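Minor fimbrium subunit Mfa5 (Porphyromonas gingivalis ATCC 33277, PDB 6TO1) serves as an accessory subunit of the minor (Mfa1) fimbriae, the surface pili that mediate biofilm formation and adhesion to host cells and other oral bacteria. Local coordinates at residues V129-Q134 with A173-D178; Y177-H182 with T202-T207; T239-V244 with Y338-A343. All blocks are in the same frame, centred on the assembly; numbering follows the deposited sequence.

Overall arrangement
Following the chain from the N terminus, strand 126-133 leads into contact 1. Contact 1 closes the loop that runs through helix 143-160 and back along strand 170-177. Contact 2 starts where contact 1 ends, since both share Tyr177 and Asp178. It closes a shorter loop through strand 181-186 and helix 191-199, next to the magnesium site. Contact 3 follows in series and closes the longest loop, from 239-244 to the start of helix 340-353. None nests inside another. Contacts 1 and 2 have centres 9 Å apart and meet at the sheet's end. Contacts 2 and 3 touch through Thr207 and Thr239, and both reach the phosphate.

Contact 1. Residues V129-Q134 with A173-D178; sequences VMVIDQ and ALVSYD
Met130 and Val175 lie on adjacent parallel strands. Met130 bonds with its N to Ala173 O and with its O to Val175 N (2.8 Å). Ile132 N then binds Val175 O. The ladder runs on through Tyr177 N to Ile132 O and ends with Gln134 N on Tyr177 O, at 2.9 Å.

Apolar contacts occupy both faces of the pair. On one face Val129 CG1 meets Val175 CG2 at 4.0 Å, and Val131 CG1 packs against Tyr177 CD2 at 3.8 Å. Helix 209-220 packs on this face. On the other, Leu174 CD1 reaches Met130 CB and Ile132 CD1.

These are two strands of the beta-alpha-beta unit formed with helix 143-160. The unit belongs to the central sheet of the von Willebrand factor type A domain, and strand 227-234 pairs with the far edge of 129-133.

One aromatic contact lies at the C-terminal end of the strands. Tyr177 CG sits between its backbone N and carbonyl carbon (chi1 68°), which lays the ring over Asp133. The CA of Asp133 makes a CH-pi contact, 3.9 Å from the ring centroid. The hydroxyl of Tyr177 bonds to Thr209, while the Asp133 carboxylate bonds to Ser135 and Ser234, beside the magnesium ion.

Polar side chains meet where the strands end. Gln134 NE2 donates to Asp178 OD2 at 3.0 Å, with an N-H...O angle of 167° and the acceptor in the amide plane. The amide and carboxylate are nearly coplanar. His182 NE2 is a second donor to that oxygen. A water links Gln134 OE1 to Ser176 OG, 2.8 Å from each.

Contact 2. Residues Y177-H182 with T202-T207; sequences YDHEPH and TPIWGT. With MG (magnesium ion), chain B; PO4 (phosphate ion), chain C.
The backbones come together at His179 and Gly206, whose CA atoms are 4.0 Å apart. Gly206 has phi 102° and psi 139°, and its lack of a side chain lets the backbone come this close to His179. Segment 202-207 is a loop at the metal-binding end of the von Willebrand factor type A domain. It supplies Thr207 to a site consistent with a MIDAS, the metal ion-dependent adhesion site of this family.

His179 and Trp205 form a face-to-face stack. The imidazole lies over the six-membered ring of the indole, with centroids 3.7 Å apart and planes at 13°. His179 ND1 also donates to Trp205 O at 2.8 Å, with the acceptor in the ring plane. Stack and bond together fix the rotation of the imidazole. Ile204 fills the neighbouring space: its CG2 touches His179 CE1 at 3.6 Å, and its CD1 lies 3.4 Å from Asp178 OD2. At the edge of the Tyr177 ring, CE1 meets Thr207 CG2.

Magnesium is also bound by Ser135 and Ser137, two waters and a phosphate, which probably came from the crystallisation liquor. Gly206 N donates to phosphate O1 at 2.8 Å. Thr207 OG1 binds the magnesium at 2.1 Å and donates to phosphate O2.

Contact 3. Residues T239-V244 with Y338-A343; sequences TEQYPV and YFPCNA. With PO4 (phosphate ion), chain C.
No direct hydrogen bond joins Gln241 to the helix start at Phe339 and Pro340, although this is a buried contact; water does the polar bridging. One water donates to Gln241 OE1 at 2.7 Å and accepts from Phe339 N, the residue at the N-cap position of helix 340-353. A second donates to both Glu240 O and Pro340 O. A third accepts from Val244 N and donates to Tyr338 OH, whose hydroxyl also bonds to Glu328.

Gln241 fills the centre. At chi1 75° the chain leaves CB tucked over its own backbone and then runs straight, which carries the amide in against Ala343. There OE1 lies 3.5 Å from Ala343 CB. The other end of the amide is held within its own loop: NE2 donates to Tyr242 O, at 170° and in the amide plane. The Gln241 and Tyr338 side chains cross at about a right angle, with amide and ring planes 72° apart.

Pro340 packs on the loop backbone, with CB 3.5 Å from Glu240 O. Val244 CG2 touches Tyr338 CE1 at 4.0 Å.

The contact joins the loop after strand 227-234 to the first turn of helix 340-353. At the start of that loop, Thr239 OG1 donates to phosphate O2 at 2.6 Å and accepts from Thr207 N. OE1 accepts from a water and NE2 donates to Tyr242 O, so both ends of the buried Gln241 amide have a partner and the bonds define which end is oxygen and which nitrogen.

Contact 1. Residues V129-Q134 with A173-D178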
loop_
_atom_site.group_PDB
_atom_site.type_symbol
_atom_site.label_atom_id
_atom_site.label_comp_id
_atom_site.label_asym_id
_atom_site.label_seq_id
_atom_site.Cartn_x
_atom_site.Cartn_y
_atom_site.Cartn_z
ATOM N N VAL A 129 14.149 -13.211 17.202
ATOM C CA VAL A 129 15.086 -14.122 17.843
ATOM C C VAL A 129 14.322 -14.903 18.893
ATOM O O VAL A 129 13.800 -14.321 19.854
ATOM C CB VAL A 129 16.286 -13.418 18.506
ATOM C CG1 VAL A 129 17.244 -14.516 19.035
ATOM C CG2 VAL A 129 16.983 -12.489 17.552
ATOM N N MET A 130 14.258 -16.216 18.719
ATOM C CA MET A 130 13.655 -17.097 19.700
ATOM C C MET A 130 14.741 -17.560 20.657
ATOM O O MET A 130 15.839 -17.932 20.225
ATOM C CB MET A 130 13.006 -18.298 19.019
ATOM C CG MET A 130 11.823 -17.941 18.143
ATOM S SD MET A 130 11.187 -19.403 17.299
ATOM C CE MET A 130 10.456 -20.334 18.645
ATOM N N VAL A 131 14.422 -17.539 21.953
ATOM C CA VAL A 131 15.368 -17.880 23.040
ATOM C C VAL A 131 14.697 -18.924 23.926
ATOM O O VAL A 131 13.698 -18.617 24.607
ATOM C CB VAL A 131 15.745 -16.633 23.864
ATOM C CG1 VAL A 131 16.795 -16.947 24.905
ATOM C CG2 VAL A 131 16.183 -15.515 22.928
ATOM N N ILE A 132 15.258 -20.138 23.969
ATOM C CA ILE A 132 14.611 -21.260 24.647
ATOM C C ILE A 132 15.482 -21.759 25.800
ATOM O O ILE A 132 16.643 -22.123 25.606
ATOM C CB ILE A 132 14.270 -22.411 23.677
ATOM C CG1 ILE A 132 13.539 -21.863 22.443
ATOM C CG2 ILE A 132 13.405 -23.479 24.380
ATOM C CD1 ILE A 132 13.031 -22.929 21.473
ATOM N N ASP A 133 14.878 -21.791 26.993
ATOM C CA ASP A 133 15.410 -22.373 28.228
ATOM C C ASP A 133 15.463 -23.891 28.100
ATOM O O ASP A 133 14.417 -24.526 27.974
ATOM C CB ASP A 133 14.446 -21.913 29.315
ATOM C CG ASP A 133 14.810 -22.337 30.713
ATOM O OD1 ASP A 133 15.681 -23.203 30.941
ATOM O OD2 ASP A 133 14.153 -21.780 31.615
ATOM N N GLN A 134 16.670 -24.472 28.067
ATOM C CA GLN A 134 16.839 -25.927 28.153
ATOM C C GLN A 134 17.535 -26.328 29.455
ATOM O O GLN A 134 18.323 -27.283 29.493
ATOM C CB GLN A 134 17.593 -26.484 26.928
ATOM C CG GLN A 134 19.014 -26.037 26.737
ATOM C CD GLN A 134 19.775 -26.880 25.683
ATOM O OE1 GLN A 134 19.182 -27.459 24.776
ATOM N NE2 GLN A 134 21.085 -26.943 25.821
ATOM N N ALA A 173 15.960 -16.194 14.064
ATOM C CA ALA A 173 17.182 -16.724 14.644
ATOM C C ALA A 173 16.830 -17.477 15.928
ATOM O O ALA A 173 15.737 -17.318 16.495
ATOM C CB ALA A 173 18.186 -15.610 14.943
ATOM N N LEU A 174 17.758 -18.329 16.364
ATOM C CA LEU A 174 17.459 -19.259 17.439
ATOM C C LEU A 174 18.610 -19.374 18.422
ATOM O O LEU A 174 19.751 -19.646 18.033
ATOM C CB LEU A 174 17.109 -20.640 16.863
ATOM C CG LEU A 174 16.721 -21.698 17.890
ATOM C CD1 LEU A 174 15.423 -21.325 18.620
ATOM C CD2 LEU A 174 16.618 -23.075 17.197
ATOM N N VAL A 175 18.274 -19.161 19.697
ATOM C CA VAL A 175 19.170 -19.297 20.834
ATOM C C VAL A 175 18.574 -20.309 21.822
ATOM O O VAL A 175 17.374 -20.289 22.104
ATOM C CB VAL A 175 19.372 -17.932 21.538
ATOM C CG1 VAL A 175 20.197 -18.118 22.813
ATOM C CG2 VAL A 175 20.041 -16.914 20.620
ATOM N N SER A 176 19.412 -21.177 22.373
ATOM C CA SER A 176 19.028 -21.970 23.531
ATOM C C SER A 176 19.984 -21.607 24.660
ATOM O O SER A 176 21.043 -21.009 24.439
ATOM C CB SER A 176 19.069 -23.472 23.254
ATOM O OG SER A 176 20.403 -23.917 23.102
ATOM N N TYR A 177 19.602 -21.945 25.890
ATOM C CA TYR A 177 20.519 -21.690 26.964
ATOM C C TYR A 177 20.279 -22.638 28.126
ATOM O O TYR A 177 19.166 -23.116 28.370
ATOM C CB TYR A 177 20.453 -20.230 27.465
ATOM C CG TYR A 177 19.164 -19.863 28.169
ATOM C CD1 TYR A 177 19.051 -19.938 29.548
ATOM C CD2 TYR A 177 18.068 -19.411 27.459
ATOM C CE1 TYR A 177 17.890 -19.592 30.188
ATOM C CE2 TYR A 177 16.910 -19.073 28.094
ATOM C CZ TYR A 177 16.821 -19.156 29.463
ATOM O OH TYR A 177 15.646 -18.790 30.096
ATOM N N ASP A 178 21.367 -22.891 28.828
ATOM C CA ASP A 178 21.366 -23.560 30.122
ATOM C C ASP A 178 22.262 -22.715 31.031
ATOM O O ASP A 178 21.932 -21.557 31.338
ATOM C CB ASP A 178 21.832 -25.011 30.003
ATOM C CG ASP A 178 23.036 -25.189 29.098
ATOM O OD1 ASP A 178 24.170 -24.881 29.539
ATOM O OD2 ASP A 178 22.832 -25.647 27.925
HETATM O O HOH W 1 20.407 -26.628 22.364
#

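Contact 2. Residues Y177-H182 with T202-T207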
loop_
_atom_site.group_PDB
_atom_site.type_symbol
_atom_site.label_atom_id
_atom_site.label_comp_id
_atom_site.label_asym_id
_atom_site.label_seq_id
_atom_site.Cartn_x
_atom_site.Cartn_y
_atom_site.Cartn_z
ATOM N N TYR A 177 19.602 -21.945 25.890
ATOM C CA TYR A 177 20.519 -21.690 26.964
ATOM C C TYR A 177 20.279 -22.638 28.126
ATOM O O TYR A 177 19.166 -23.116 28.370
ATOM C CB TYR A 177 20.453 -20.230 27.465
ATOM C CG TYR A 177 19.164 -19.863 28.169
ATOM C CD1 TYR A 177 19.051 -19.938 29.548
ATOM C CD2 TYR A 177 18.068 -19.411 27.459
ATOM C CE1 TYR A 177 17.890 -19.592 30.188
ATOM C CE2 TYR A 177 16.910 -19.073 28.094
ATOM C CZ TYR A 177 16.821 -19.156 29.463
ATOM O OH TYR A 177 15.646 -18.790 30.096
ATOM N N ASP A 178 21.367 -22.891 28.828
ATOM C CA ASP A 178 21.366 -23.560 30.122
ATOM C C ASP A 178 22.262 -22.715 31.031
ATOM O O ASP A 178 21.932 -21.557 31.338
ATOM C CB ASP A 178 21.832 -25.011 30.003
ATOM C CG ASP A 178 23.036 -25.189 29.098
ATOM O OD1 ASP A 178 24.170 -24.881 29.539
ATOM O OD2 ASP A 178 22.832 -25.647 27.925
ATOM N N HIS A 179 23.380 -23.265 31.503
ATOM C CA HIS A 179 24.302 -22.417 32.247
ATOM C C HIS A 179 25.093 -21.487 31.339
ATOM O O HIS A 179 25.809 -20.622 31.843
ATOM C CB HIS A 179 25.271 -23.240 33.121
ATOM C CG HIS A 179 26.054 -24.272 32.376
ATOM N ND1 HIS A 179 25.605 -25.567 32.234
ATOM C CD2 HIS A 179 27.240 -24.204 31.725
ATOM C CE1 HIS A 179 26.493 -26.261 31.542
ATOM N NE2 HIS A 179 27.493 -25.457 31.221
ATOM N N GLU A 180 24.953 -21.616 30.020
ATOM C CA GLU A 180 25.532 -20.698 29.051
ATOM C C GLU A 180 24.615 -20.683 27.831
ATOM O O GLU A 180 23.852 -21.630 27.612
ATOM C CB GLU A 180 26.959 -21.132 28.663
ATOM C CG GLU A 180 26.918 -22.439 27.947
ATOM C CD GLU A 180 28.256 -23.107 27.781
ATOM O OE1 GLU A 180 29.291 -22.424 27.873
ATOM O OE2 GLU A 180 28.248 -24.335 27.539
ATOM N N PRO A 181 24.641 -19.626 27.038
ATOM C CA PRO A 181 23.784 -19.580 25.853
ATOM C C PRO A 181 24.456 -20.277 24.678
ATOM O O PRO A 181 25.687 -20.418 24.618
ATOM C CB PRO A 181 23.629 -18.068 25.612
ATOM C CG PRO A 181 24.954 -17.498 26.064
ATOM C CD PRO A 181 25.334 -18.341 27.276
ATOM N N HIS A 182 23.618 -20.688 23.732
ATOM C CA HIS A 182 24.061 -21.375 22.526
ATOM C C HIS A 182 23.428 -20.757 21.290
ATOM O O HIS A 182 22.204 -20.652 21.215
ATOM C CB HIS A 182 23.674 -22.843 22.550
ATOM C CG HIS A 182 24.071 -23.544 23.807
ATOM N ND1 HIS A 182 25.387 -23.841 24.099
ATOM C CD2 HIS A 182 23.332 -24.030 24.835
ATOM C CE1 HIS A 182 25.442 -24.469 25.263
ATOM N NE2 HIS A 182 24.214 -24.583 25.736
ATOM N N THR A 202 17.958 -30.271 24.905
ATOM C CA THR A 202 18.146 -31.291 25.912
ATOM C C THR A 202 18.444 -30.625 27.247
ATOM O O THR A 202 19.139 -29.599 27.273
ATOM C CB THR A 202 19.300 -32.213 25.485
ATOM O OG1 THR A 202 19.318 -33.388 26.291
ATOM C CG2 THR A 202 20.610 -31.485 25.623
ATOM N N PRO A 203 17.940 -31.159 28.352
ATOM C CA PRO A 203 18.089 -30.448 29.640
ATOM C C PRO A 203 19.507 -30.500 30.183
ATOM O O PRO A 203 20.097 -31.571 30.318
ATOM C CB PRO A 203 17.110 -31.176 30.572
ATOM C CG PRO A 203 16.263 -32.045 29.702
ATOM C CD PRO A 203 17.044 -32.328 28.454
ATOM N N ILE A 204 20.037 -29.327 30.541
ATOM C CA ILE A 204 21.382 -29.172 31.069
ATOM C C ILE A 204 21.290 -28.248 32.278
ATOM O O ILE A 204 20.509 -27.295 32.269
ATOM C CB ILE A 204 22.353 -28.602 30.013
ATOM C CG1 ILE A 204 22.489 -29.580 28.844
ATOM C CG2 ILE A 204 23.695 -28.296 30.621
ATOM C CD1 ILE A 204 23.321 -29.053 27.686
ATOM N N TRP A 205 22.079 -28.522 33.316
ATOM C CA TRP A 205 21.984 -27.724 34.537
ATOM C C TRP A 205 22.216 -26.238 34.248
ATOM O O TRP A 205 23.037 -25.861 33.411
ATOM C CB TRP A 205 23.005 -28.206 35.611
ATOM C CG TRP A 205 24.469 -28.100 35.218
ATOM C CD1 TRP A 205 25.248 -29.066 34.603
ATOM C CD2 TRP A 205 25.339 -26.962 35.405
ATOM N NE1 TRP A 205 26.517 -28.579 34.384
ATOM C CE2 TRP A 205 26.604 -27.305 34.884
ATOM C CE3 TRP A 205 25.170 -25.703 35.972
ATOM C CZ2 TRP A 205 27.675 -26.421 34.889
ATOM C CZ3 TRP A 205 26.233 -24.825 35.963
ATOM C CH2 TRP A 205 27.471 -25.192 35.442
ATOM N N GLY A 206 21.521 -25.389 35.009
ATOM C CA GLY A 206 21.805 -23.968 34.993
ATOM C C GLY A 206 20.799 -23.201 34.158
ATOM O O GLY A 206 20.429 -23.663 33.088
ATOM N N THR A 207 20.361 -22.033 34.619
ATOM C CA THR A 207 19.368 -21.236 33.896
ATOM C C THR A 207 19.891 -19.805 33.766
ATOM O O THR A 207 19.548 -18.918 34.563
ATOM C CB THR A 207 18.003 -21.294 34.593
ATOM O OG1 THR A 207 17.601 -22.657 34.848
ATOM C CG2 THR A 207 16.947 -20.593 33.757
HETATM MG MG MG B . 15.908 -23.826 35.023
HETATM P P PO4 C . 18.275 -25.265 36.729
HETATM O O1 PO4 C . 19.232 -26.364 36.232
HETATM O O2 PO4 C . 19.027 -23.943 36.818
HETATM O O3 PO4 C . 17.840 -25.659 38.128
HETATM O O4 PO4 C . 17.059 -25.188 35.886
HETATM O O HOH W 2 14.560 -22.565 34.174
HETATM O O HOH W 3 15.339 -22.930 36.838
#

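Contact 3. Residues T239-V244 with Y338-A343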
loop_
_atom_site.group_PDB
_atom_site.type_symbol
_atom_site.label_atom_id
_atom_site.label_comp_id
_atom_site.label_asym_id
_atom_site.label_seq_id
_atom_site.Cartn_x
_atom_site.Cartn_y
_atom_site.Cartn_z
ATOM N N THR A 239 18.677 -18.847 37.357
ATOM C CA THR A 239 19.568 -19.287 38.407
ATOM C C THR A 239 21.035 -18.959 38.142
ATOM O O THR A 239 21.891 -19.343 38.948
ATOM C CB THR A 239 19.436 -20.806 38.632
ATOM O OG1 THR A 239 19.775 -21.504 37.428
ATOM C CG2 THR A 239 18.038 -21.186 39.082
ATOM N N GLU A 240 21.352 -18.294 37.038
ATOM C CA GLU A 240 22.721 -17.920 36.684
ATOM C C GLU A 240 22.708 -16.524 36.083
ATOM O O GLU A 240 21.712 -16.113 35.479
ATOM C CB GLU A 240 23.335 -18.881 35.660
ATOM C CG GLU A 240 23.304 -20.351 36.085
ATOM C CD GLU A 240 24.554 -20.789 36.822
ATOM O OE1 GLU A 240 25.507 -19.988 36.963
ATOM O OE2 GLU A 240 24.579 -21.954 37.293
ATOM N N GLN A 241 23.826 -15.813 36.211
ATOM C CA GLN A 241 23.946 -14.490 35.617
ATOM C C GLN A 241 25.414 -14.136 35.408
ATOM O O GLN A 241 26.327 -14.847 35.844
ATOM C CB GLN A 241 23.248 -13.435 36.485
ATOM C CG GLN A 241 24.015 -13.066 37.736
ATOM C CD GLN A 241 23.457 -11.823 38.411
ATOM O OE1 GLN A 241 22.448 -11.873 39.089
ATOM N NE2 GLN A 241 24.110 -10.699 38.202
ATOM N N TYR A 242 25.629 -12.988 34.742
ATOM C CA TYR A 242 26.979 -12.516 34.515
ATOM C C TYR A 242 27.498 -11.728 35.716
ATOM O O TYR A 242 26.723 -11.087 36.442
ATOM C CB TYR A 242 27.047 -11.614 33.272
ATOM C CG TYR A 242 26.831 -12.359 31.979
ATOM C CD1 TYR A 242 27.567 -13.511 31.697
ATOM C CD2 TYR A 242 25.889 -11.924 31.050
ATOM C CE1 TYR A 242 27.376 -14.203 30.534
ATOM C CE2 TYR A 242 25.682 -12.615 29.868
ATOM C CZ TYR A 242 26.426 -13.764 29.627
ATOM O OH TYR A 242 26.240 -14.462 28.470
ATOM N N PRO A 243 28.819 -11.689 35.874
ATOM C CA PRO A 243 29.412 -10.911 36.963
ATOM C C PRO A 243 29.129 -9.427 36.833
ATOM O O PRO A 243 28.991 -8.883 35.734
ATOM C CB PRO A 243 30.917 -11.177 36.821
ATOM C CG PRO A 243 31.031 -12.413 35.997
ATOM C CD PRO A 243 29.832 -12.425 35.092
ATOM N N VAL A 244 29.084 -8.775 37.978
ATOM C CA VAL A 244 28.907 -7.334 38.080
ATOM C C VAL A 244 30.276 -6.702 38.338
ATOM O O VAL A 244 30.957 -7.057 39.304
ATOM C CB VAL A 244 27.925 -6.985 39.205
ATOM C CG1 VAL A 244 27.880 -5.476 39.432
ATOM C CG2 VAL A 244 26.516 -7.527 38.927
ATOM N N TYR A 338 23.119 -11.968 44.722
ATOM C CA TYR A 338 22.774 -11.796 43.315
ATOM C C TYR A 338 21.447 -12.506 43.053
ATOM O O TYR A 338 21.151 -13.554 43.637
ATOM C CB TYR A 338 23.890 -12.332 42.414
ATOM C CG TYR A 338 25.218 -11.605 42.629
ATOM C CD1 TYR A 338 25.489 -10.390 42.004
ATOM C CD2 TYR A 338 26.187 -12.136 43.481
ATOM C CE1 TYR A 338 26.683 -9.720 42.232
ATOM C CE2 TYR A 338 27.398 -11.496 43.679
ATOM C CZ TYR A 338 27.625 -10.280 43.086
ATOM O OH TYR A 338 28.820 -9.629 43.295
ATOM N N PHE A 339 20.636 -11.911 42.188
ATOM C CA PHE A 339 19.256 -12.308 41.937
ATOM C C PHE A 339 19.101 -12.463 40.431
ATOM O O PHE A 339 18.746 -11.503 39.729
ATOM C CB PHE A 339 18.320 -11.256 42.534
ATOM C CG PHE A 339 16.848 -11.547 42.377
ATOM C CD1 PHE A 339 16.372 -12.831 42.167
ATOM C CD2 PHE A 339 15.952 -10.509 42.461
ATOM C CE1 PHE A 339 15.024 -13.068 42.023
ATOM C CE2 PHE A 339 14.601 -10.720 42.327
ATOM C CZ PHE A 339 14.129 -12.007 42.101
ATOM N N PRO A 340 19.402 -13.647 39.888
ATOM C CA PRO A 340 19.383 -13.789 38.419
ATOM C C PRO A 340 18.087 -13.413 37.738
ATOM O O PRO A 340 18.140 -12.922 36.598
ATOM C CB PRO A 340 19.742 -15.275 38.216
ATOM C CG PRO A 340 20.751 -15.510 39.288
ATOM C CD PRO A 340 20.185 -14.746 40.510
ATOM N N CYS A 341 16.921 -13.589 38.373
ATOM C CA CYS A 341 15.698 -13.156 37.728
ATOM C C CYS A 341 15.730 -11.650 37.456
ATOM O O CYS A 341 15.300 -11.193 36.394
ATOM C CB CYS A 341 14.472 -13.489 38.574
ATOM S SG CYS A 341 13.935 -15.197 38.650
ATOM N N ASN A 342 16.222 -10.867 38.420
ATOM C CA ASN A 342 16.355 -9.427 38.227
ATOM C C ASN A 342 17.439 -9.102 37.204
ATOM O O ASN A 342 17.287 -8.173 36.428
ATOM C CB ASN A 342 16.676 -8.740 39.566
ATOM C CG ASN A 342 15.461 -8.020 40.169
ATOM O OD1 ASN A 342 14.331 -8.171 39.695
ATOM N ND2 ASN A 342 15.705 -7.254 41.203
ATOM N N ALA A 343 18.544 -9.857 37.174
ATOM C CA ALA A 343 19.548 -9.607 36.142
ATOM C C ALA A 343 18.976 -9.820 34.737
ATOM O O ALA A 343 19.339 -9.105 33.796
ATOM C CB ALA A 343 20.765 -10.501 36.347
HETATM P P PO4 C . 18.275 -25.265 36.729
HETATM O O1 PO4 C . 19.232 -26.364 36.232
HETATM O O2 PO4 C . 19.027 -23.943 36.818
HETATM O O3 PO4 C . 17.840 -25.659 38.128
HETATM O O4 PO4 C . 17.059 -25.188 35.886
HETATM O O HOH W 4 19.698 -14.546 34.546
HETATM O O HOH W 5 21.730 -9.780 40.624
HETATM O O HOH W 6 30.063 -9.616 40.756
#